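Local atomic coordinates of protein angel homolog 2 (Homo sapiens, PDB entry 6RW0), a protein that removes 2',3'-cyclic phosphates as a phosphatase of the CCR4/nocturin family and probably binds the 3'-untranslated regions of mRNA. Residues K206-L214 with F237-F248; L119-Y128 with C139-L150. All blocks are in the same frame, centred on the assembly; numbering follows the deposited sequence.

Contact 1 (K206-L214 with F237-F248); sequences KLTQLAMLL and FNSVPGSPLYSF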
loop_
_atom_site.group_PDB
_atom_site.type_symbol
_atom_site.label_atom_id
_atom_site.label_comp_id
_atom_site.label_asym_id
_atom_site.label_seq_id
_atom_site.Cartn_x
_atom_site.Cartn_y
_atom_site.Cartn_z
ATOM N N LYS A 206 13.061 -3.902 -3.707
ATOM C CA LYS A 206 11.999 -3.052 -3.176
ATOM C C LYS A 206 12.061 -1.639 -3.745
ATOM O O LYS A 206 11.030 -1.073 -4.132
ATOM C CB LYS A 206 12.087 -2.959 -1.658
ATOM C CG LYS A 206 11.464 -4.059 -0.876
ATOM C CD LYS A 206 11.169 -3.482 0.513
ATOM C CE LYS A 206 10.208 -4.349 1.284
ATOM N NZ LYS A 206 10.804 -5.600 1.746
ATOM N N LEU A 207 13.248 -1.009 -3.711
ATOM C CA LEU A 207 13.369 0.362 -4.208
ATOM C C LEU A 207 13.087 0.434 -5.699
ATOM O O LEU A 207 12.508 1.418 -6.177
ATOM C CB LEU A 207 14.758 0.934 -3.918
ATOM C CG LEU A 207 14.922 1.411 -2.479
ATOM C CD1 LEU A 207 16.382 1.694 -2.198
ATOM C CD2 LEU A 207 14.074 2.632 -2.187
ATOM N N THR A 208 13.468 -0.597 -6.453
ATOM C CA THR A 208 13.219 -0.579 -7.888
ATOM C C THR A 208 11.732 -0.754 -8.180
ATOM O O THR A 208 11.190 -0.084 -9.063
ATOM C CB THR A 208 14.060 -1.651 -8.582
ATOM O OG1 THR A 208 15.450 -1.470 -8.257
ATOM C CG2 THR A 208 13.946 -1.567 -10.094
ATOM N N GLN A 209 11.060 -1.648 -7.448
ATOM C CA GLN A 209 9.609 -1.775 -7.565
ATOM C C GLN A 209 8.923 -0.455 -7.246
ATOM O O GLN A 209 8.039 -0.000 -7.979
ATOM C CB GLN A 209 9.106 -2.889 -6.646
ATOM C CG GLN A 209 9.581 -4.274 -7.053
ATOM C CD GLN A 209 8.964 -5.392 -6.229
ATOM O OE1 GLN A 209 8.441 -5.166 -5.140
ATOM N NE2 GLN A 209 9.037 -6.615 -6.750
ATOM N N LEU A 210 9.320 0.183 -6.148
ATOM C CA LEU A 210 8.752 1.487 -5.823
ATOM C C LEU A 210 8.983 2.491 -6.950
ATOM O O LEU A 210 8.065 3.236 -7.326
ATOM C CB LEU A 210 9.348 1.990 -4.512
ATOM C CG LEU A 210 8.921 3.392 -4.091
ATOM C CD1 LEU A 210 7.426 3.432 -3.817
ATOM C CD2 LEU A 210 9.699 3.855 -2.881
ATOM N N ALA A 211 10.197 2.535 -7.502
ATOM C CA ALA A 211 10.482 3.458 -8.599
ATOM C C ALA A 211 9.565 3.193 -9.788
ATOM O O ALA A 211 9.123 4.130 -10.464
ATOM C CB ALA A 211 11.947 3.331 -9.015
ATOM N N MET A 212 9.279 1.921 -10.070
ATOM C CA MET A 212 8.385 1.586 -11.174
ATOM C C MET A 212 6.974 2.097 -10.911
ATOM O O MET A 212 6.324 2.623 -11.820
ATOM C CB MET A 212 8.401 0.076 -11.399
ATOM C CG MET A 212 9.721 -0.411 -11.959
ATOM S SD MET A 212 9.952 -2.201 -11.868
ATOM C CE MET A 212 9.085 -2.684 -13.254
ATOM N N LEU A 213 6.479 1.954 -9.681
ATOM C CA LEU A 213 5.169 2.516 -9.353
ATOM C C LEU A 213 5.183 4.036 -9.471
ATOM O O LEU A 213 4.272 4.642 -10.053
ATOM C CB LEU A 213 4.751 2.112 -7.942
ATOM C CG LEU A 213 3.327 2.520 -7.559
ATOM C CD1 LEU A 213 2.310 1.743 -8.379
ATOM C CD2 LEU A 213 3.113 2.310 -6.077
ATOM N N LEU A 214 6.216 4.677 -8.919
ATOM C CA LEU A 214 6.304 6.134 -8.988
ATOM C C LEU A 214 6.380 6.625 -10.429
ATOM O O LEU A 214 5.791 7.662 -10.769
ATOM C CB LEU A 214 7.498 6.640 -8.179
ATOM C CG LEU A 214 7.412 6.438 -6.670
ATOM C CD1 LEU A 214 8.716 6.883 -6.021
ATOM C CD2 LEU A 214 6.231 7.167 -6.034
ATOM N N PHE A 237 3.826 -1.708 1.816
ATOM C CA PHE A 237 5.172 -1.428 1.321
ATOM C C PHE A 237 6.224 -2.312 1.967
ATOM O O PHE A 237 7.397 -2.238 1.587
ATOM C CB PHE A 237 5.509 0.069 1.493
ATOM C CG PHE A 237 4.695 0.965 0.589
ATOM C CD1 PHE A 237 3.367 1.244 0.874
ATOM C CD2 PHE A 237 5.252 1.493 -0.565
ATOM C CE1 PHE A 237 2.609 2.022 0.035
ATOM C CE2 PHE A 237 4.497 2.292 -1.404
ATOM C CZ PHE A 237 3.174 2.550 -1.108
ATOM N N ASN A 238 5.828 -3.156 2.921
ATOM C CA ASN A 238 6.753 -4.052 3.617
ATOM C C ASN A 238 7.984 -3.292 4.096
ATOM O O ASN A 238 9.107 -3.799 4.082
ATOM C CB ASN A 238 7.099 -5.260 2.759
ATOM C CG ASN A 238 6.104 -6.392 2.940
ATOM O OD1 ASN A 238 5.755 -6.753 4.063
ATOM N ND2 ASN A 238 5.626 -6.940 1.842
ATOM N N SER A 239 7.757 -2.060 4.543
ATOM C CA SER A 239 8.816 -1.183 5.006
ATOM C C SER A 239 8.238 -0.368 6.144
ATOM O O SER A 239 7.054 -0.011 6.108
ATOM C CB SER A 239 9.252 -0.218 3.905
ATOM O OG SER A 239 9.729 -0.921 2.765
ATOM N N VAL A 240 9.074 -0.067 7.134
ATOM C CA VAL A 240 8.593 0.539 8.373
ATOM C C VAL A 240 8.832 2.043 8.444
ATOM O O VAL A 240 9.645 2.594 7.686
ATOM C CB VAL A 240 9.186 -0.162 9.608
ATOM C CG1 VAL A 240 8.941 -1.672 9.548
ATOM C CG2 VAL A 240 10.655 0.151 9.740
ATOM N N PRO A 241 8.139 2.743 9.337
ATOM C CA PRO A 241 8.324 4.195 9.435
ATOM C C PRO A 241 9.765 4.562 9.746
ATOM O O PRO A 241 10.436 3.927 10.565
ATOM C CB PRO A 241 7.368 4.596 10.565
ATOM C CG PRO A 241 6.275 3.541 10.486
ATOM C CD PRO A 241 7.036 2.270 10.205
ATOM N N GLY A 242 10.246 5.594 9.060
ATOM C CA GLY A 242 11.595 6.061 9.248
ATOM C C GLY A 242 12.650 5.270 8.518
ATOM O O GLY A 242 13.828 5.648 8.568
ATOM N N SER A 243 12.284 4.177 7.863
ATOM C CA SER A 243 13.248 3.429 7.080
ATOM C C SER A 243 13.707 4.264 5.891
ATOM O O SER A 243 13.042 5.231 5.505
ATOM C CB SER A 243 12.612 2.143 6.564
ATOM O OG SER A 243 11.521 2.394 5.686
ATOM N N PRO A 244 14.832 3.899 5.271
ATOM C CA PRO A 244 15.239 4.626 4.057
ATOM C C PRO A 244 14.163 4.671 2.986
ATOM O O PRO A 244 13.961 5.713 2.351
ATOM C CB PRO A 244 16.494 3.868 3.605
ATOM C CG PRO A 244 17.084 3.357 4.902
ATOM C CD PRO A 244 15.881 2.965 5.734
ATOM N N LEU A 245 13.458 3.569 2.751
ATOM C CA LEU A 245 12.413 3.582 1.735
ATOM C C LEU A 245 11.278 4.535 2.115
ATOM O O LEU A 245 10.810 5.319 1.279
ATOM C CB LEU A 245 11.927 2.155 1.509
ATOM C CG LEU A 245 10.918 2.000 0.376
ATOM C CD1 LEU A 245 11.061 0.653 -0.333
ATOM C CD2 LEU A 245 9.466 2.178 0.851
ATOM N N TYR A 246 10.847 4.507 3.375
ATOM C CA TYR A 246 9.817 5.435 3.834
ATOM C C TYR A 246 10.282 6.877 3.684
ATOM O O TYR A 246 9.532 7.735 3.202
ATOM C CB TYR A 246 9.495 5.153 5.299
ATOM C CG TYR A 246 8.484 6.115 5.876
ATOM C CD1 TYR A 246 7.123 5.862 5.778
ATOM C CD2 TYR A 246 8.891 7.290 6.487
ATOM C CE1 TYR A 246 6.197 6.751 6.296
ATOM C CE2 TYR A 246 7.969 8.186 7.012
ATOM C CZ TYR A 246 6.621 7.905 6.902
ATOM O OH TYR A 246 5.685 8.781 7.408
ATOM N N SER A 247 11.513 7.161 4.113
ATOM C CA SER A 247 12.024 8.524 4.044
ATOM C C SER A 247 12.082 9.016 2.607
ATOM O O SER A 247 11.810 10.192 2.334
ATOM C CB SER A 247 13.406 8.580 4.685
ATOM O OG SER A 247 13.334 8.204 6.051
ATOM N N PHE A 248 12.444 8.133 1.673
ATOM C CA PHE A 248 12.451 8.508 0.263
ATOM C C PHE A 248 11.065 8.962 -0.184
ATOM O O PHE A 248 10.918 9.996 -0.848
ATOM C CB PHE A 248 12.962 7.338 -0.587
ATOM C CG PHE A 248 12.818 7.570 -2.068
ATOM C CD1 PHE A 248 13.354 8.702 -2.646
ATOM C CD2 PHE A 248 12.142 6.672 -2.870
ATOM C CE1 PHE A 248 13.212 8.952 -3.995
ATOM C CE2 PHE A 248 12.007 6.917 -4.235
ATOM C CZ PHE A 248 12.541 8.052 -4.787
#
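Helix 206-214 and the short helix segment 244-248 run nearly parallel, at 20°, with axes 11.2 Å apart, and L207 and L245 are the facing pair. No hydrogen bond crosses between the segments. The contact is made by leucines, two phenylalanine rings and the stem of a lysine. L210 is central. Its CG lies opposite the backbone N (chi1 176°), and its two methyls part to different partners. CD1 meets the rim of the F237 ring in the ring plane, 4.0 Å from CE2. CD2 reaches L245 tip to tip and also lies at the edge of the F248 ring, 3.7 Å from CD2 of F248. One turn on, the L214 and F248 side chains come from opposite directions, and L214 CD1 meets F248 CE2 at 3.7 Å. L207 and L245 slide past each other, with their CD2 and CD1 methyls 4.1 Å apart.

K206 works differently. Its CB rests on L245 CD1, while the chain runs out across N238 and bends at its last torsion (chi4 72°). CE sits 3.1 Å from N238 O, and the K206 and N238 side chains cross at about a right angle. NZ is not bonded to that carbonyl; it is held by Q267 OE1 and by the carbonyls of L197 and Y198. S239 OG donates to F237 O at 2.9 Å from above the carbonyl plane, which ties S239 back to the backbone of F237. Further along, a type II turn from V240 leads to S243, the N-cap of the second helix, whose OG accepts from Y246 N.

Helix 203-220 and the loop before the second helix lie against strand 189-195, where T194 touches L213 and F237. Strand 359-369 borders the loop, with V363 bonded to the F237 backbone and Y365 to S239 O.

Contact 2 (L119-Y128 with C139-L150); sequences LESLGYHCEY and CAICFKHSKFSL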
loop_
_atom_site.group_PDB
_atom_site.type_symbol
_atom_site.label_atom_id
_atom_site.label_comp_id
_atom_site.label_asym_id
_atom_site.label_seq_id
_atom_site.Cartn_x
_atom_site.Cartn_y
_atom_site.Cartn_z
ATOM N N LEU A 119 -18.690 -6.671 -3.730
ATOM C CA LEU A 119 -18.388 -5.248 -3.794
ATOM C C LEU A 119 -19.224 -4.545 -4.858
ATOM O O LEU A 119 -19.661 -3.409 -4.645
ATOM C CB LEU A 119 -16.897 -5.036 -4.038
ATOM C CG LEU A 119 -15.984 -5.544 -2.920
ATOM C CD1 LEU A 119 -14.509 -5.343 -3.252
ATOM C CD2 LEU A 119 -16.317 -4.848 -1.596
ATOM N N GLU A 120 -19.399 -5.218 -5.979
ATOM C CA GLU A 120 -20.283 -4.601 -7.016
ATOM C C GLU A 120 -21.762 -4.363 -6.537
ATOM O O GLU A 120 -22.490 -3.272 -6.677
ATOM C CB GLU A 120 -20.260 -5.403 -8.320
ATOM C CG GLU A 120 -18.894 -5.445 -8.997
ATOM C CD GLU A 120 -18.538 -4.386 -10.035
ATOM O OE1 GLU A 120 -19.425 -4.004 -10.805
ATOM O OE2 GLU A 120 -17.358 -3.984 -10.092
ATOM N N SER A 121 -22.181 -5.281 -5.641
ATOM C CA SER A 121 -23.518 -5.130 -5.079
ATOM C C SER A 121 -23.604 -3.921 -4.157
ATOM O O SER A 121 -24.691 -3.356 -3.983
ATOM C CB SER A 121 -23.948 -6.406 -4.349
ATOM O OG SER A 121 -23.288 -6.551 -3.105
ATOM N N LEU A 122 -22.483 -3.511 -3.562
ATOM C CA LEU A 122 -22.419 -2.347 -2.689
ATOM C C LEU A 122 -22.222 -1.041 -3.455
ATOM O O LEU A 122 -22.153 0.025 -2.829
ATOM C CB LEU A 122 -21.279 -2.505 -1.676
ATOM C CG LEU A 122 -21.370 -3.644 -0.661
ATOM C CD1 LEU A 122 -20.130 -3.720 0.216
ATOM C CD2 LEU A 122 -22.636 -3.475 0.189
ATOM N N GLY A 123 -22.129 -1.061 -4.782
ATOM C CA GLY A 123 -22.013 0.159 -5.585
ATOM C C GLY A 123 -20.597 0.449 -6.028
ATOM O O GLY A 123 -20.374 1.533 -6.474
ATOM N N TYR A 124 -19.686 -0.505 -5.919
ATOM C CA TYR A 124 -18.292 -0.271 -6.332
ATOM C C TYR A 124 -18.033 -0.790 -7.739
ATOM O O TYR A 124 -18.555 -1.809 -8.086
ATOM C CB TYR A 124 -17.306 -1.031 -5.450
ATOM C CG TYR A 124 -17.188 -0.502 -4.050
ATOM C CD1 TYR A 124 -16.425 0.605 -3.770
ATOM C CD2 TYR A 124 -17.873 -1.100 -3.018
ATOM C CE1 TYR A 124 -16.338 1.108 -2.493
ATOM C CE2 TYR A 124 -17.798 -0.611 -1.732
ATOM C CZ TYR A 124 -17.020 0.491 -1.468
ATOM O OH TYR A 124 -16.939 0.988 -0.215
ATOM N N HIS A 125 -17.254 -0.059 -8.508
ATOM C CA HIS A 125 -16.646 -0.569 -9.745
ATOM C C HIS A 125 -15.277 -1.103 -9.308
ATOM O O HIS A 125 -14.588 -0.368 -8.686
ATOM C CB HIS A 125 -16.480 0.531 -10.761
ATOM C CG HIS A 125 -15.780 -0.003 -11.942
ATOM N ND1 HIS A 125 -16.394 -0.837 -12.796
ATOM C CD2 HIS A 125 -14.502 0.031 -12.315
ATOM C CE1 HIS A 125 -15.554 -1.235 -13.692
ATOM N NE2 HIS A 125 -14.438 -0.685 -13.434
ATOM N N CYS A 126 -14.897 -2.310 -9.685
ATOM C CA CYS A 126 -13.675 -2.956 -9.216
ATOM C C CYS A 126 -12.709 -3.222 -10.363
ATOM O O CYS A 126 -13.109 -3.727 -11.416
ATOM C CB CYS A 126 -14.008 -4.304 -8.572
ATOM S SG CYS A 126 -15.118 -4.183 -7.155
ATOM N N GLU A 127 -11.428 -2.920 -10.132
ATOM C CA GLU A 127 -10.356 -3.236 -11.074
ATOM C C GLU A 127 -9.260 -4.014 -10.362
ATOM O O GLU A 127 -8.818 -3.621 -9.276
ATOM C CB GLU A 127 -9.768 -1.961 -11.693
ATOM C CG GLU A 127 -10.716 -1.217 -12.628
ATOM C CD GLU A 127 -10.969 -1.932 -13.953
ATOM O OE1 GLU A 127 -10.227 -2.886 -14.301
ATOM O OE2 GLU A 127 -11.922 -1.523 -14.653
ATOM N N TYR A 128 -8.795 -5.094 -10.985
ATOM C CA TYR A 128 -7.864 -6.021 -10.363
ATOM C C TYR A 128 -6.582 -6.131 -11.165
ATOM O O TYR A 128 -6.582 -6.043 -12.394
ATOM C CB TYR A 128 -8.504 -7.408 -10.330
ATOM C CG TYR A 128 -7.791 -8.551 -9.642
ATOM C CD1 TYR A 128 -7.368 -8.459 -8.324
ATOM C CD2 TYR A 128 -7.637 -9.768 -10.288
ATOM C CE1 TYR A 128 -6.774 -9.534 -7.694
ATOM C CE2 TYR A 128 -7.049 -10.850 -9.666
ATOM C CZ TYR A 128 -6.616 -10.731 -8.371
ATOM O OH TYR A 128 -6.052 -11.829 -7.765
ATOM N N CYS A 139 -3.626 -7.005 -6.289
ATOM C CA CYS A 139 -4.156 -5.739 -5.817
ATOM C C CYS A 139 -5.465 -5.420 -6.523
ATOM O O CYS A 139 -5.636 -5.691 -7.721
ATOM C CB CYS A 139 -3.199 -4.592 -6.143
ATOM S SG CYS A 139 -1.658 -4.591 -5.258
ATOM N N ALA A 140 -6.372 -4.782 -5.803
ATOM C CA ALA A 140 -7.589 -4.265 -6.403
ATOM C C ALA A 140 -7.754 -2.807 -6.010
ATOM O O ALA A 140 -7.403 -2.415 -4.895
ATOM C CB ALA A 140 -8.825 -5.067 -5.994
ATOM N N ILE A 141 -8.257 -2.001 -6.937
ATOM C CA ILE A 141 -8.737 -0.658 -6.625
ATOM C C ILE A 141 -10.200 -0.605 -7.028
ATOM O O ILE A 141 -10.545 -0.907 -8.175
ATOM C CB ILE A 141 -7.935 0.454 -7.320
ATOM C CG1 ILE A 141 -6.471 0.434 -6.902
ATOM C CG2 ILE A 141 -8.534 1.819 -6.955
ATOM C CD1 ILE A 141 -5.566 1.395 -7.701
ATOM N N CYS A 142 -11.052 -0.231 -6.083
ATOM C CA CYS A 142 -12.489 -0.190 -6.278
ATOM C C CYS A 142 -12.970 1.198 -5.892
ATOM O O CYS A 142 -12.399 1.839 -5.010
ATOM C CB CYS A 142 -13.170 -1.230 -5.385
ATOM S SG CYS A 142 -12.406 -2.883 -5.424
ATOM N N PHE A 143 -14.003 1.692 -6.541
ATOM C CA PHE A 143 -14.492 3.052 -6.230
ATOM C C PHE A 143 -16.005 3.103 -6.438
ATOM O O PHE A 143 -16.514 2.363 -7.226
ATOM C CB PHE A 143 -13.746 4.087 -7.074
ATOM C CG PHE A 143 -14.016 3.946 -8.541
ATOM C CD1 PHE A 143 -13.176 3.229 -9.361
ATOM C CD2 PHE A 143 -15.170 4.474 -9.068
ATOM C CE1 PHE A 143 -13.471 3.096 -10.700
ATOM C CE2 PHE A 143 -15.463 4.338 -10.402
ATOM C CZ PHE A 143 -14.607 3.659 -11.210
ATOM N N LYS A 144 -16.686 3.920 -5.652
ATOM C CA LYS A 144 -18.153 4.033 -5.779
ATOM C C LYS A 144 -18.442 4.674 -7.130
ATOM O O LYS A 144 -17.956 5.747 -7.359
ATOM C CB LYS A 144 -18.719 4.883 -4.641
ATOM C CG LYS A 144 -18.678 4.212 -3.283
ATOM C CD LYS A 144 -19.496 2.966 -3.210
ATOM C CE LYS A 144 -19.804 2.547 -1.791
ATOM N NZ LYS A 144 -20.735 3.496 -1.153
ATOM N N HIS A 145 -19.303 4.091 -7.955
ATOM C CA HIS A 145 -19.603 4.704 -9.276
ATOM C C HIS A 145 -20.438 5.980 -9.111
ATOM O O HIS A 145 -20.405 6.762 -10.003
ATOM C CB HIS A 145 -20.079 3.682 -10.307
ATOM C CG HIS A 145 -21.043 2.697 -9.807
ATOM N ND1 HIS A 145 -22.301 3.059 -9.431
ATOM C CD2 HIS A 145 -20.955 1.365 -9.672
ATOM C CE1 HIS A 145 -22.952 1.986 -9.049
ATOM N NE2 HIS A 145 -22.142 0.943 -9.181
ATOM N N SER A 146 -21.129 6.173 -7.993
ATOM C CA SER A 146 -21.841 7.422 -7.653
ATOM C C SER A 146 -20.852 8.574 -7.432
ATOM O O SER A 146 -21.276 9.693 -7.546
ATOM C CB SER A 146 -22.727 7.226 -6.455
ATOM O OG SER A 146 -21.985 7.120 -5.261
ATOM N N LYS A 147 -19.610 8.312 -7.026
ATOM C CA LYS A 147 -18.625 9.366 -6.698
ATOM C C LYS A 147 -17.624 9.644 -7.820
ATOM O O LYS A 147 -17.126 10.731 -7.848
ATOM C CB LYS A 147 -17.840 8.966 -5.449
ATOM C CG LYS A 147 -18.620 9.006 -4.150
ATOM C CD LYS A 147 -18.931 10.398 -3.663
ATOM C CE LYS A 147 -17.752 11.146 -3.089
ATOM N NZ LYS A 147 -18.178 12.410 -2.438
ATOM N N PHE A 148 -17.344 8.700 -8.704
ATOM C CA PHE A 148 -16.319 8.923 -9.744
ATOM C C PHE A 148 -16.626 8.194 -11.047
ATOM O O PHE A 148 -17.318 7.206 -11.036
ATOM C CB PHE A 148 -14.963 8.307 -9.361
ATOM C CG PHE A 148 -14.379 8.728 -8.042
ATOM C CD1 PHE A 148 -13.568 9.830 -7.957
ATOM C CD2 PHE A 148 -14.619 7.999 -6.900
ATOM C CE1 PHE A 148 -13.027 10.196 -6.748
ATOM C CE2 PHE A 148 -14.085 8.383 -5.689
ATOM C CZ PHE A 148 -13.282 9.478 -5.617
ATOM N N SER A 149 -16.081 8.721 -12.135
ATOM C CA SER A 149 -15.973 8.003 -13.394
ATOM C C SER A 149 -14.526 7.579 -13.615
ATOM O O SER A 149 -13.587 8.218 -13.132
ATOM C CB SER A 149 -16.388 8.871 -14.585
ATOM O OG SER A 149 -17.760 9.230 -14.521
ATOM N N LEU A 150 -14.348 6.509 -14.373
ATOM C CA LEU A 150 -13.027 5.958 -14.628
ATOM C C LEU A 150 -12.464 6.547 -15.913
ATOM O O LEU A 150 -13.078 6.425 -16.978
ATOM C CB LEU A 150 -13.163 4.450 -14.764
ATOM C CG LEU A 150 -11.899 3.641 -15.014
ATOM C CD1 LEU A 150 -10.856 3.884 -13.950
ATOM C CD2 LEU A 150 -12.324 2.184 -15.083
HETATM O O HOH W 1 -21.765 -1.844 -8.889
HETATM O O HOH W 2 -22.004 3.835 -6.167
#
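The H145 ring lies with one face over the carbonyl oxygen of G123, which is 3.2 Å above the ring plane. The same oxygen accepts from H145 N at 3.1 Å, nearly along the C=O axis. Water 1 lies in the plane of this ring and joins H145 NE2 to E120 O. G123 closes a Schellman motif at the end of the preceding helix, and its positive phi suits glycine.

Beyond it the segments form an antiparallel hairpin. H125 with F143 and E127 with I141 are hydrogen-bonded pairs. On the face with H125 and E127, H125 CB sits over the F143 ring, 4.0 Å from its centroid. H125 NE2 donates to E127 OE2 at 2.9 Å, near the imidazole plane, but on the anti side of the carboxylate and tilted out of its plane. L150 CD2 packs against both polar groups. The other face carries C126 and C142, whose SG atoms are 3.5 Å apart, and L119 CD1 touches C142 SG.

K144 bends at chi2 (-62°), which brings CE over one face of the Y124 ring, 3.8 Å from its centroid. Its NZ forms a salt bridge with D97, while Y124 OH bonds to A98 O. An alanine at Y124 is likely to deprive the K144 methylene chain of its aromatic floor and leave A98 O without this donor.

Strand 124-130 is an edge strand of its sheet. Strand 137-144 joins it to strand 100-107, helix 108-121 lies on the cysteine side, and I141 and F143 meet strand 171-179 on the other.

Overall arrangement
Contact 2 precedes contact 1 in the chain, and all four segments belong to the endonuclease/exonuclease/phosphatase family region. The two lie on opposite sides of the chain's centre. Their centres are 27 Å apart, and their nearest atoms, about 8 Å apart, do not touch. Contact 2 has its hairpin at the edge of one large sheet and enters the other through strand 148-157. Contact 1 lays helix 203-220 and the loop before the second helix against that second sheet. Strands 171-179 and 189-195 of that sheet also meet residues of contact 2. Contact 1 is nearer the bound magnesium ion, about 7 Å from the side chain of N238, against about 12 Å for that of C139 in contact 2.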